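Local coordinates for protein aldo-keto Reductase, OXIDOREDUCTASE (Salmonella typhimurium, PDB 5T79) that probably reduces aldehydes with NADPH as an aldo-keto reductase, and was studied for converting 3-hydroxybutanal to 1,3-butanediol, at residues A[79-83]-A[84-88]; A[142-146]-A[147-151]; A[200-204]-A[205-209]. One frame throughout, in Å; residues are numbered along the deposited sequence. Where two conformers were deposited one is given.

Contact 1 of 3, residues A[79-83]-A[84-88]; sequences RILQE and DFLPW
I80 and F85 lie side by side and point the same way. The methyl CG2 of I80 meets the ring of F85 at its edge, 3.8 Å from CE1. CG1 of I80 sits beside the backbone N, and CG2 lies anti to it, on the F85 side. The side chain of I80 also touches S45 and L49 of helix 42-54. The F85 ring also meets the ring of Y3, their planes at about 50°. L81 adds to the apolar contact. Its CD1 rests on CB of F85 at 3.8 Å, and its CG meets CD2 of L86, the two leucines crossing at about a right angle. L129 covers L81 from a loop. Farther out, CD1 of L86 lies against the amide of Q82. The Q82 chain bends at chi2 (70°), and this turns the amide back to L86.

The backbone bonds are still helical here. D84 N donates to I80 O at 2.8 Å, and F85 N donates to L81 O at 2.9 Å. A wider pi-type turn lies at 81-83. A water takes the N-H of L86 and donates to Q82 O, bridging the last turn.

The polar edge is ionic. R79 NE donates almost straight to E83 OE2 at 2.9 Å (172°). The oxygen lies in the guanidinium plane, but the nitrogen stands above the carboxylate plane. R46 forms salt bridges to both E83 OE1 and D84 OD2, and Q50 also donates to D84 OD2. R46 probably offsets the like charges of these neighbouring acids.

This is the C-terminal end of an outer helix in a beta-alpha-beta unit of a TIM barrel, where helix 72-85, which lies between strands 59-61 and 93-98, runs into a short 3-10 segment.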
ATOM      1  N   ARG A  79      11.816 -11.421 -11.338  1.00 15.57           N
ATOM      2  CA  ARG A  79      13.033 -12.252 -11.259  1.00 15.22           C
ATOM      3  C   ARG A  79      13.175 -12.889  -9.859  1.00 17.13           C
ATOM      4  O   ARG A  79      13.447 -14.095  -9.764  1.00 16.62           O
ATOM      5  CB  ARG A  79      14.290 -11.404 -11.568  1.00 15.49           C
ATOM      6  CG  ARG A  79      15.593 -12.211 -11.490  1.00 22.96           C
ATOM      7  CD  ARG A  79      16.818 -11.343 -11.643  1.00 26.98           C
ATOM      8  NE  ARG A  79      18.026 -11.997 -11.122  1.00 28.10           N
ATOM      9  CZ  ARG A  79      19.142 -11.350 -10.800  1.00 39.20           C
ATOM     10  NH1 ARG A  79      19.223 -10.035 -10.957  1.00 26.04           N
ATOM     11  NH2 ARG A  79      20.191 -12.012 -10.336  1.00 31.78           N
ATOM     12  N   ILE A  80      13.024 -12.081  -8.784  1.00 14.32           N
ATOM     13  CA  ILE A  80      13.168 -12.573  -7.403  1.00 14.20           C
ATOM     14  C   ILE A  80      12.066 -13.609  -7.117  1.00 16.89           C
ATOM     15  O   ILE A  80      12.338 -14.631  -6.472  1.00 15.92           O
ATOM     16  CB  ILE A  80      13.205 -11.425  -6.367  1.00 16.56           C
ATOM     17  CG1 ILE A  80      14.477 -10.560  -6.580  1.00 16.05           C
ATOM     18  CG2 ILE A  80      13.157 -11.964  -4.903  1.00 17.84           C
ATOM     19  CD1 ILE A  80      14.376  -9.119  -6.011  1.00 17.43           C
ATOM     20  N   LEU A  81      10.850 -13.358  -7.609  1.00 14.56           N
ATOM     21  CA  LEU A  81       9.736 -14.304  -7.458  1.00 15.96           C
ATOM     22  C   LEU A  81      10.102 -15.670  -8.094  1.00 19.95           C
ATOM     23  O   LEU A  81       9.945 -16.707  -7.444  1.00 18.84           O
ATOM     24  CB  LEU A  81       8.442 -13.750  -8.073  1.00 16.12           C
ATOM     25  CG  LEU A  81       7.310 -14.755  -8.319  1.00 22.98           C
ATOM     26  CD1 LEU A  81       6.673 -15.230  -7.021  1.00 24.60           C
ATOM     27  CD2 LEU A  81       6.267 -14.156  -9.202  1.00 27.26           C
ATOM     28  N   GLN A  82      10.610 -15.652  -9.344  1.00 16.98           N
ATOM     29  CA  GLN A  82      10.996 -16.873 -10.071  1.00 18.14           C
ATOM     30  C   GLN A  82      12.134 -17.604  -9.339  1.00 19.89           C
ATOM     31  O   GLN A  82      12.114 -18.832  -9.220  1.00 18.73           O
ATOM     32  CB  GLN A  82      11.432 -16.504 -11.512  1.00 20.70           C
ATOM     33  CG  GLN A  82      11.947 -17.680 -12.372  1.00 40.82           C
ATOM     34  CD  GLN A  82      10.888 -18.685 -12.790  1.00 72.83           C
ATOM     35  OE1 GLN A  82       9.716 -18.357 -13.022  1.00 71.85           O
ATOM     36  NE2 GLN A  82      11.294 -19.941 -12.941  1.00 68.86           N
ATOM     37  N   GLU A  83      13.128 -16.846  -8.851  1.00 16.54           N
ATOM     38  CA  GLU A  83      14.303 -17.456  -8.230  1.00 15.48           C
ATOM     39  C   GLU A  83      14.049 -17.976  -6.831  1.00 18.85           C
ATOM     40  O   GLU A  83      14.578 -19.040  -6.486  1.00 17.61           O
ATOM     41  CB  GLU A  83      15.474 -16.456  -8.183  1.00 16.49           C
ATOM     42  CG  GLU A  83      16.058 -16.149  -9.561  1.00 23.39           C
ATOM     43  CD  GLU A  83      17.122 -15.068  -9.628  1.00 40.80           C
ATOM     44  OE1 GLU A  83      17.334 -14.358  -8.619  1.00 32.75           O
ATOM     45  OE2 GLU A  83      17.715 -14.902 -10.716  1.00 30.48           O
ATOM     46  N   ASP A  84      13.255 -17.249  -6.018  1.00 14.41           N
ATOM     47  CA  ASP A  84      13.128 -17.592  -4.612  1.00 14.94           C
ATOM     48  C   ASP A  84      11.736 -17.889  -4.085  1.00 19.81           C
ATOM     49  O   ASP A  84      11.638 -18.565  -3.063  1.00 20.77           O
ATOM     50  CB  ASP A  84      13.684 -16.406  -3.771  1.00 16.27           C
ATOM     51  CG  ASP A  84      15.132 -16.003  -4.027  1.00 19.90           C
ATOM     52  OD1 ASP A  84      15.937 -16.877  -4.434  1.00 22.45           O
ATOM     53  OD2 ASP A  84      15.481 -14.842  -3.744  1.00 20.88           O
ATOM     54  N   PHE A  85      10.670 -17.370  -4.711  1.00 15.14           N
ATOM     55  CA  PHE A  85       9.342 -17.476  -4.108  1.00 15.12           C
ATOM     56  C   PHE A  85       8.304 -18.328  -4.837  1.00 19.92           C
ATOM     57  O   PHE A  85       7.190 -18.426  -4.327  1.00 18.68           O
ATOM     58  CB  PHE A  85       8.753 -16.062  -3.967  1.00 15.13           C
ATOM     59  CG  PHE A  85       9.411 -15.216  -2.897  1.00 16.37           C
ATOM     60  CD1 PHE A  85      10.504 -14.407  -3.200  1.00 19.02           C
ATOM     61  CD2 PHE A  85       8.901 -15.181  -1.607  1.00 16.71           C
ATOM     62  CE1 PHE A  85      11.094 -13.594  -2.221  1.00 19.25           C
ATOM     63  CE2 PHE A  85       9.486 -14.367  -0.627  1.00 19.85           C
ATOM     64  CZ  PHE A  85      10.577 -13.579  -0.941  1.00 17.94           C
ATOM     65  N   LEU A  86       8.643 -18.932  -5.993  0.51 18.18           N
ATOM     66  CA  LEU A  86       7.681 -19.720  -6.779  0.51 19.03           C
ATOM     67  C   LEU A  86       6.910 -20.775  -5.964  0.51 20.96           C
ATOM     68  O   LEU A  86       5.689 -20.810  -6.124  0.51 20.13           O
ATOM     69  CB  LEU A  86       8.318 -20.397  -7.996  0.51 20.19           C
ATOM     70  CG  LEU A  86       8.572 -19.532  -9.226  0.51 25.06           C
ATOM     71  CD1 LEU A  86       8.817 -20.405 -10.426  0.51 25.98           C
ATOM     72  CD2 LEU A  86       7.404 -18.582  -9.520  0.51 28.15           C
ATOM     73  N   PRO A  87       7.527 -21.589  -5.061  1.00 18.22           N
ATOM     74  CA  PRO A  87       6.723 -22.576  -4.298  1.00 18.52           C
ATOM     75  C   PRO A  87       5.711 -21.923  -3.340  1.00 21.31           C
ATOM     76  O   PRO A  87       4.797 -22.599  -2.898  1.00 20.78           O
ATOM     77  CB  PRO A  87       7.778 -23.351  -3.500  1.00 20.92           C
ATOM     78  CG  PRO A  87       9.047 -23.185  -4.308  1.00 24.78           C
ATOM     79  CD  PRO A  87       8.964 -21.751  -4.724  1.00 20.62           C
ATOM     80  N   TRP A  88       5.875 -20.626  -3.023  1.00 17.32           N
ATOM     81  CA  TRP A  88       4.982 -19.940  -2.091  1.00 17.50           C
ATOM     82  C   TRP A  88       4.173 -18.819  -2.779  1.00 18.57           C
ATOM     83  O   TRP A  88       3.577 -18.010  -2.066  1.00 15.93           O
ATOM     84  CB  TRP A  88       5.791 -19.386  -0.881  1.00 17.25           C
ATOM     85  CG  TRP A  88       6.538 -20.474  -0.157  1.00 19.39           C
ATOM     86  CD1 TRP A  88       6.026 -21.370   0.740  1.00 22.63           C
ATOM     87  CD2 TRP A  88       7.883 -20.893  -0.419  1.00 19.53           C
ATOM     88  NE1 TRP A  88       6.991 -22.294   1.093  1.00 22.14           N
ATOM     89  CE2 TRP A  88       8.137 -22.030   0.384  1.00 23.44           C
ATOM     90  CE3 TRP A  88       8.912 -20.403  -1.247  1.00 20.60           C
ATOM     91  CZ2 TRP A  88       9.364 -22.702   0.364  1.00 23.52           C
ATOM     92  CZ3 TRP A  88      10.132 -21.065  -1.258  1.00 22.79           C
ATOM     93  CH2 TRP A  88      10.342 -22.213  -0.482  1.00 24.01           C
TER
HETATM   94  O   HOH W   1      11.453 -20.329  -6.823  1.00 24.56           O

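Contact 2 of 3, residues A[142-146]-A[147-151]; sequences PETPL and KETMK. With SO4 (sulfate ion), chain C.
L146 and M150 cross at a slant, one helical turn apart. CD1 of L146 meets CE of M150 at 3.9 Å. M150 bends at chi2 (-59°) and again at chi3, and this curls its methyl end back to the leucine. Its CG is 3.3 Å from L146 O. I181 of helix 172-185 and Y170 touch both side chains.

T144 and T149 meet at about a right angle on another side of the turn. The methyl CG2 of T144 approaches T149 OG1 at 3.8 Å. A water donates to both T144 O and T149 OG1, so it joins the loop to the helix. T149 OG1 also bonds to G111 O, T144 OG1 to D141, and E148 OE2 to R113 N.

M150 N donates to L146 O at 3.0 Å in the first regular helical bond, while E148 N makes a weak one to P145 O. The N-H of L146 donates to O2 of a sulfate at 2.8 Å. That ion probably came from the crystallisation liquor.

P145 is the N-cap residue. An anion held at a helix N terminus is the motif here, at the start of helix 146-158 on the TIM barrel.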
ATOM      1  N   PRO A 142     -11.042  12.110 -14.351  1.00 20.91           N
ATOM      2  CA  PRO A 142     -12.325  12.832 -14.474  1.00 22.59           C
ATOM      3  C   PRO A 142     -12.904  12.974 -15.891  1.00 27.21           C
ATOM      4  O   PRO A 142     -14.109  13.189 -16.017  1.00 27.43           O
ATOM      5  CB  PRO A 142     -12.017  14.231 -13.918  1.00 25.46           C
ATOM      6  CG  PRO A 142     -10.525  14.355 -13.929  1.00 29.62           C
ATOM      7  CD  PRO A 142      -9.997  12.957 -13.738  1.00 23.71           C
ATOM      8  N   GLU A 143     -12.068  12.821 -16.936  0.59 18.67           N
ATOM      9  CA  GLU A 143     -12.468  13.028 -18.332  0.59 18.72           C
ATOM     10  C   GLU A 143     -12.892  11.751 -19.082  0.59 20.78           C
ATOM     11  O   GLU A 143     -13.334  11.846 -20.234  0.59 20.66           O
ATOM     12  CB  GLU A 143     -11.339  13.737 -19.098  0.59 21.20           C
ATOM     13  CG  GLU A 143     -11.002  15.130 -18.568  0.59 30.44           C
ATOM     14  CD  GLU A 143     -12.173  16.074 -18.375  0.59 48.55           C
ATOM     15  OE1 GLU A 143     -13.002  16.199 -19.307  0.59 41.97           O
ATOM     16  OE2 GLU A 143     -12.272  16.680 -17.284  0.59 46.77           O
ATOM     17  N   THR A 144     -12.772  10.579 -18.444  1.00 16.06           N
ATOM     18  CA  THR A 144     -13.210   9.282 -18.995  1.00 14.03           C
ATOM     19  C   THR A 144     -14.407   8.820 -18.180  1.00 17.73           C
ATOM     20  O   THR A 144     -14.301   8.849 -16.953  1.00 17.68           O
ATOM     21  CB  THR A 144     -12.047   8.259 -18.891  1.00 18.33           C
ATOM     22  OG1 THR A 144     -10.974   8.691 -19.723  1.00 16.34           O
ATOM     23  CG2 THR A 144     -12.460   6.813 -19.241  1.00 14.74           C
ATOM     24  N   PRO A 145     -15.509   8.333 -18.791  1.00 16.57           N
ATOM     25  CA  PRO A 145     -16.648   7.862 -17.978  1.00 16.36           C
ATOM     26  C   PRO A 145     -16.186   6.825 -16.983  1.00 18.28           C
ATOM     27  O   PRO A 145     -15.432   5.914 -17.345  1.00 16.54           O
ATOM     28  CB  PRO A 145     -17.592   7.248 -19.016  1.00 18.30           C
ATOM     29  CG  PRO A 145     -17.299   8.002 -20.269  1.00 23.16           C
ATOM     30  CD  PRO A 145     -15.796   8.186 -20.235  1.00 18.06           C
ATOM     31  N   LEU A 146     -16.584   6.985 -15.722  1.00 16.15           N
ATOM     32  CA  LEU A 146     -16.165   6.036 -14.697  1.00 15.58           C
ATOM     33  C   LEU A 146     -16.619   4.606 -15.065  1.00 18.16           C
ATOM     34  O   LEU A 146     -15.908   3.643 -14.775  1.00 17.47           O
ATOM     35  CB  LEU A 146     -16.743   6.483 -13.338  1.00 16.28           C
ATOM     36  CG  LEU A 146     -16.373   5.685 -12.109  1.00 18.55           C
ATOM     37  CD1 LEU A 146     -14.852   5.684 -11.865  1.00 16.57           C
ATOM     38  CD2 LEU A 146     -17.097   6.247 -10.899  1.00 19.31           C
ATOM     39  N   LYS A 147     -17.763   4.475 -15.739  1.00 15.25           N
ATOM     40  CA  LYS A 147     -18.272   3.155 -16.143  1.00 16.18           C
ATOM     41  C   LYS A 147     -17.278   2.413 -17.066  1.00 18.95           C
ATOM     42  O   LYS A 147     -17.173   1.192 -16.959  1.00 18.76           O
ATOM     43  CB  LYS A 147     -19.640   3.281 -16.833  1.00 20.41           C
ATOM     44  CG  LYS A 147     -20.370   1.953 -17.024  1.00 50.34           C
ATOM     45  CD  LYS A 147     -21.528   1.769 -16.057  1.00 65.58           C
ATOM     46  CE  LYS A 147     -22.138   0.397 -16.199  1.00 80.46           C
ATOM     47  NZ  LYS A 147     -23.397   0.269 -15.421  1.00 97.69           N
ATOM     48  N   GLU A 148     -16.589   3.123 -17.990  1.00 14.87           N
ATOM     49  CA  GLU A 148     -15.634   2.455 -18.880  1.00 13.68           C
ATOM     50  C   GLU A 148     -14.470   1.881 -18.078  1.00 17.18           C
ATOM     51  O   GLU A 148     -14.049   0.733 -18.307  1.00 16.53           O
ATOM     52  CB  GLU A 148     -15.100   3.412 -19.976  1.00 15.29           C
ATOM     53  CG  GLU A 148     -14.006   2.764 -20.835  1.00 14.41           C
ATOM     54  CD  GLU A 148     -13.442   3.633 -21.941  1.00 17.42           C
ATOM     55  OE1 GLU A 148     -14.230   4.336 -22.606  1.00 15.50           O
ATOM     56  OE2 GLU A 148     -12.225   3.553 -22.198  1.00 11.67           O
ATOM     57  N   THR A 149     -13.931   2.691 -17.149  1.00 12.29           N
ATOM     58  CA  THR A 149     -12.801   2.258 -16.323  1.00 11.80           C
ATOM     59  C   THR A 149     -13.188   1.052 -15.461  1.00 14.28           C
ATOM     60  O   THR A 149     -12.421   0.099 -15.347  1.00 13.12           O
ATOM     61  CB  THR A 149     -12.302   3.403 -15.425  1.00 15.92           C
ATOM     62  OG1 THR A 149     -12.050   4.561 -16.240  1.00 14.56           O
ATOM     63  CG2 THR A 149     -11.005   3.017 -14.709  1.00 15.48           C
ATOM     64  N   MET A 150     -14.377   1.107 -14.858  1.00 13.45           N
ATOM     65  CA  MET A 150     -14.846   0.041 -13.979  1.00 12.71           C
ATOM     66  C   MET A 150     -15.159  -1.224 -14.757  1.00 16.87           C
ATOM     67  O   MET A 150     -14.894  -2.330 -14.254  1.00 15.52           O
ATOM     68  CB  MET A 150     -16.061   0.497 -13.161  1.00 14.74           C
ATOM     69  CG  MET A 150     -15.744   1.621 -12.173  1.00 15.96           C
ATOM     70  SD  MET A 150     -14.470   1.319 -10.904  1.00 17.56           S
ATOM     71  CE  MET A 150     -13.099   2.192 -11.605  1.00 14.78           C
ATOM     72  N   LYS A 151     -15.728  -1.075 -15.966  1.00 14.07           N
ATOM     73  CA  LYS A 151     -16.001  -2.210 -16.848  1.00 14.02           C
ATOM     74  C   LYS A 151     -14.663  -2.894 -17.284  1.00 16.71           C
ATOM     75  O   LYS A 151     -14.647  -4.121 -17.444  1.00 15.82           O
ATOM     76  CB  LYS A 151     -16.806  -1.765 -18.068  1.00 17.37           C
ATOM     77  CG  LYS A 151     -17.323  -2.939 -18.899  1.00 32.22           C
ATOM     78  CD  LYS A 151     -18.511  -2.558 -19.748  1.00 46.40           C
ATOM     79  CE  LYS A 151     -19.820  -2.587 -18.998  1.00 45.18           C
ATOM     80  NZ  LYS A 151     -20.864  -1.844 -19.747  1.00 48.77           N
TER
HETATM   81  S   SO4 C 402     -18.987  10.001 -15.357  0.60 31.24           S
HETATM   82  O1  SO4 C 402     -19.611   9.182 -16.404  0.60 29.21           O
HETATM   83  O2  SO4 C 402     -17.793   9.368 -14.807  0.60 23.79           O
HETATM   84  O3  SO4 C 402     -19.953  10.187 -14.265  0.60 32.66           O
HETATM   85  O4  SO4 C 402     -18.626  11.308 -15.928  0.60 31.68           O
HETATM   86  O   HOH W   2     -12.670   7.008 -15.187  1.00 16.45           O

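Contact 3 of 3, residues A[200-204]-A[205-209]; sequences ERWVE and DGLLA
V203 packs against both leucines of the first helical turn. Its CB lies 4.0 Å from CG of L208. From CB the side chain splits. CG1 reaches CD2 of L207 at 3.7 Å, and it also sits over the centre of the W202 ring, 3.6 Å above the plane. CG2 goes to L208, 3.7 Å from its CG, with CD1 and CD2 close by. With CG1 beside the backbone N (chi1 -59°) and CG2 between N and the carbonyl carbon, the branches diverge to different leucines. CH2 of W202 also touches CD2 of L207. P194 touches both W202 and V203.

Backbone bonds join the same residues. V203 O accepts a nearly straight i to i+5 bond from L208 N at 3.1 Å (168°). D205 N donates to W202 O from above the carbonyl plane. One water bridges W202 O and L207 N, and another joins R201 O to D205 OD1.

R201 grips E204 side-on, with NE and NH2 both on OE1. The bond from NH2 is 3.0 Å long and uses the syn lone pair. R201 also pairs with D325 and a sulfate. E204 OE2 hydrogen-bonds Y196 OH and forms a salt bridge with R287.

At G206, the N-cap residue (phi 142°), the chain turns into helix 207-214 of the TIM barrel. The side chain of W202 is about 6 Å from that of N169, which binds NADPH.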
ATOM      1  N   GLU A 200      -1.574  13.524   7.194  1.00 18.65           N
ATOM      2  CA  GLU A 200      -2.529  13.552   6.082  1.00 18.72           C
ATOM      3  C   GLU A 200      -3.775  12.815   6.496  1.00 22.15           C
ATOM      4  O   GLU A 200      -3.857  11.601   6.323  1.00 19.86           O
ATOM      5  CB  GLU A 200      -1.910  12.967   4.787  1.00 19.64           C
ATOM      6  CG  GLU A 200      -2.828  13.116   3.578  1.00 29.07           C
ATOM      7  CD  GLU A 200      -3.406  14.515   3.431  1.00 46.52           C
ATOM      8  OE1 GLU A 200      -2.622  15.427   3.076  1.00 29.78           O
ATOM      9  OE2 GLU A 200      -4.589  14.723   3.805  1.00 28.28           O
ATOM     10  N   ARG A 201      -4.760  13.553   7.036  1.00 19.25           N
ATOM     11  CA  ARG A 201      -5.939  12.918   7.633  1.00 18.85           C
ATOM     12  C   ARG A 201      -7.251  13.088   6.830  1.00 21.89           C
ATOM     13  O   ARG A 201      -8.329  12.919   7.407  1.00 21.50           O
ATOM     14  CB  ARG A 201      -6.120  13.496   9.065  1.00 18.68           C
ATOM     15  CG  ARG A 201      -4.914  13.207   9.964  1.00 20.97           C
ATOM     16  CD  ARG A 201      -5.059  13.837  11.337  1.00 26.43           C
ATOM     17  NE  ARG A 201      -6.112  13.185  12.122  1.00 26.27           N
ATOM     18  CZ  ARG A 201      -6.317  13.395  13.412  1.00 34.89           C
ATOM     19  NH1 ARG A 201      -5.548  14.248  14.083  1.00 23.70           N
ATOM     20  NH2 ARG A 201      -7.285  12.748  14.051  1.00 23.40           N
ATOM     21  N   TRP A 202      -7.174  13.334   5.516  1.00 18.44           N
ATOM     22  CA  TRP A 202      -8.364  13.547   4.683  1.00 18.72           C
ATOM     23  C   TRP A 202      -9.376  12.380   4.725  1.00 21.89           C
ATOM     24  O   TRP A 202     -10.572  12.643   4.647  1.00 23.58           O
ATOM     25  CB  TRP A 202      -7.991  13.862   3.219  1.00 17.56           C
ATOM     26  CG  TRP A 202      -7.548  12.676   2.405  1.00 17.21           C
ATOM     27  CD1 TRP A 202      -6.270  12.215   2.257  1.00 19.19           C
ATOM     28  CD2 TRP A 202      -8.374  11.852   1.570  1.00 16.38           C
ATOM     29  NE1 TRP A 202      -6.252  11.138   1.409  1.00 17.74           N
ATOM     30  CE2 TRP A 202      -7.532  10.881   0.982  1.00 19.24           C
ATOM     31  CE3 TRP A 202      -9.757  11.809   1.294  1.00 17.64           C
ATOM     32  CZ2 TRP A 202      -8.019   9.888   0.121  1.00 17.96           C
ATOM     33  CZ3 TRP A 202     -10.243  10.807   0.467  1.00 18.48           C
ATOM     34  CH2 TRP A 202      -9.377   9.862  -0.115  1.00 18.27           C
ATOM     35  N   VAL A 203      -8.918  11.121   4.854  1.00 17.50           N
ATOM     36  CA  VAL A 203      -9.824   9.939   4.855  1.00 16.23           C
ATOM     37  C   VAL A 203     -10.783   9.983   6.046  1.00 19.50           C
ATOM     38  O   VAL A 203     -11.809   9.312   6.004  1.00 16.92           O
ATOM     39  CB  VAL A 203      -9.090   8.575   4.825  1.00 17.39           C
ATOM     40  CG1 VAL A 203      -8.220   8.443   3.595  1.00 16.88           C
ATOM     41  CG2 VAL A 203      -8.265   8.341   6.094  1.00 17.11           C
ATOM     42  N   GLU A 204     -10.432  10.743   7.124  1.00 18.67           N
ATOM     43  CA  GLU A 204     -11.288  10.858   8.312  1.00 18.74           C
ATOM     44  C   GLU A 204     -12.473  11.792   8.070  1.00 24.59           C
ATOM     45  O   GLU A 204     -13.330  11.910   8.955  1.00 25.42           O
ATOM     46  CB  GLU A 204     -10.487  11.335   9.533  1.00 20.06           C
ATOM     47  CG  GLU A 204      -9.340  10.414   9.926  1.00 19.24           C
ATOM     48  CD  GLU A 204      -8.568  10.925  11.128  1.00 28.53           C
ATOM     49  OE1 GLU A 204      -8.934  11.993  11.663  1.00 28.45           O
ATOM     50  OE2 GLU A 204      -7.549  10.300  11.489  1.00 21.92           O
ATOM     51  N   ASP A 205     -12.568  12.410   6.867  1.00 21.55           N
ATOM     52  CA  ASP A 205     -13.683  13.308   6.540  1.00 22.98           C
ATOM     53  C   ASP A 205     -14.840  12.593   5.821  1.00 25.87           C
ATOM     54  O   ASP A 205     -15.707  13.261   5.261  1.00 26.37           O
ATOM     55  CB  ASP A 205     -13.214  14.505   5.686  1.00 25.65           C
ATOM     56  CG  ASP A 205     -12.144  15.389   6.318  1.00 35.53           C
ATOM     57  OD1 ASP A 205     -12.054  15.419   7.563  1.00 36.12           O
ATOM     58  OD2 ASP A 205     -11.410  16.060   5.563  1.00 41.98           O
ATOM     59  N   GLY A 206     -14.880  11.270   5.868  1.00 21.19           N
ATOM     60  CA  GLY A 206     -15.965  10.535   5.223  1.00 19.83           C
ATOM     61  C   GLY A 206     -15.582   9.245   4.540  1.00 20.93           C
ATOM     62  O   GLY A 206     -16.387   8.310   4.504  1.00 20.38           O
ATOM     63  N   LEU A 207     -14.370   9.158   3.986  1.00 15.58           N
ATOM     64  CA  LEU A 207     -14.006   7.931   3.270  1.00 13.89           C
ATOM     65  C   LEU A 207     -14.008   6.687   4.154  1.00 18.85           C
ATOM     66  O   LEU A 207     -14.597   5.681   3.752  1.00 19.32           O
ATOM     67  CB  LEU A 207     -12.640   8.058   2.577  1.00 12.83           C
ATOM     68  CG  LEU A 207     -12.279   6.850   1.715  1.00 15.30           C
ATOM     69  CD1 LEU A 207     -13.012   6.886   0.374  1.00 15.70           C
ATOM     70  CD2 LEU A 207     -10.769   6.751   1.501  1.00 14.11           C
ATOM     71  N   LEU A 208     -13.381   6.730   5.350  1.00 17.69           N
ATOM     72  CA  LEU A 208     -13.314   5.508   6.183  1.00 17.11           C
ATOM     73  C   LEU A 208     -14.713   5.026   6.582  1.00 20.46           C
ATOM     74  O   LEU A 208     -14.966   3.817   6.549  1.00 20.48           O
ATOM     75  CB  LEU A 208     -12.421   5.693   7.420  1.00 17.08           C
ATOM     76  CG  LEU A 208     -10.910   5.949   7.157  1.00 19.51           C
ATOM     77  CD1 LEU A 208     -10.128   5.930   8.454  1.00 19.45           C
ATOM     78  CD2 LEU A 208     -10.300   4.925   6.159  1.00 20.32           C
ATOM     79  N   ALA A 209     -15.632   5.963   6.868  1.00 17.88           N
ATOM     80  CA  ALA A 209     -17.029   5.650   7.212  1.00 18.62           C
ATOM     81  C   ALA A 209     -17.722   5.024   6.009  1.00 21.33           C
ATOM     82  O   ALA A 209     -18.409   4.009   6.150  1.00 22.15           O
ATOM     83  CB  ALA A 209     -17.764   6.916   7.659  1.00 21.04           C
TER
HETATM   84  O   HOH W   3      -9.479  15.246   8.419  1.00 36.17           O
HETATM   85  O   HOH W   4     -12.799  11.464   3.349  1.00 21.08           O
HETATM   86  O   HOH W   5     -14.742   8.731   7.588  1.00 19.64           O

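In the fold
From the N terminus the three contacts come in series, and none nests in or crosses another. Each closes only a local turn. Contact 1 lies at the end of helix 72-85, between strands 59-61 and 93-98, and faces helix 42-54. Contact 2 forms where the loop after strand 132-137 enters helix 146-158, beside helix 172-185. Contact 3 forms where the loop after strand 191-193 enters helix 207-214, near helix 277-285. Contacts 1 and 3 lie on opposite sides of the chain's centre, their own centres about 37 Å apart. Contacts 2 and 3 are nearer, their centres about 23 Å apart. Together they mark one helix end and two helix starts around the parallel barrel.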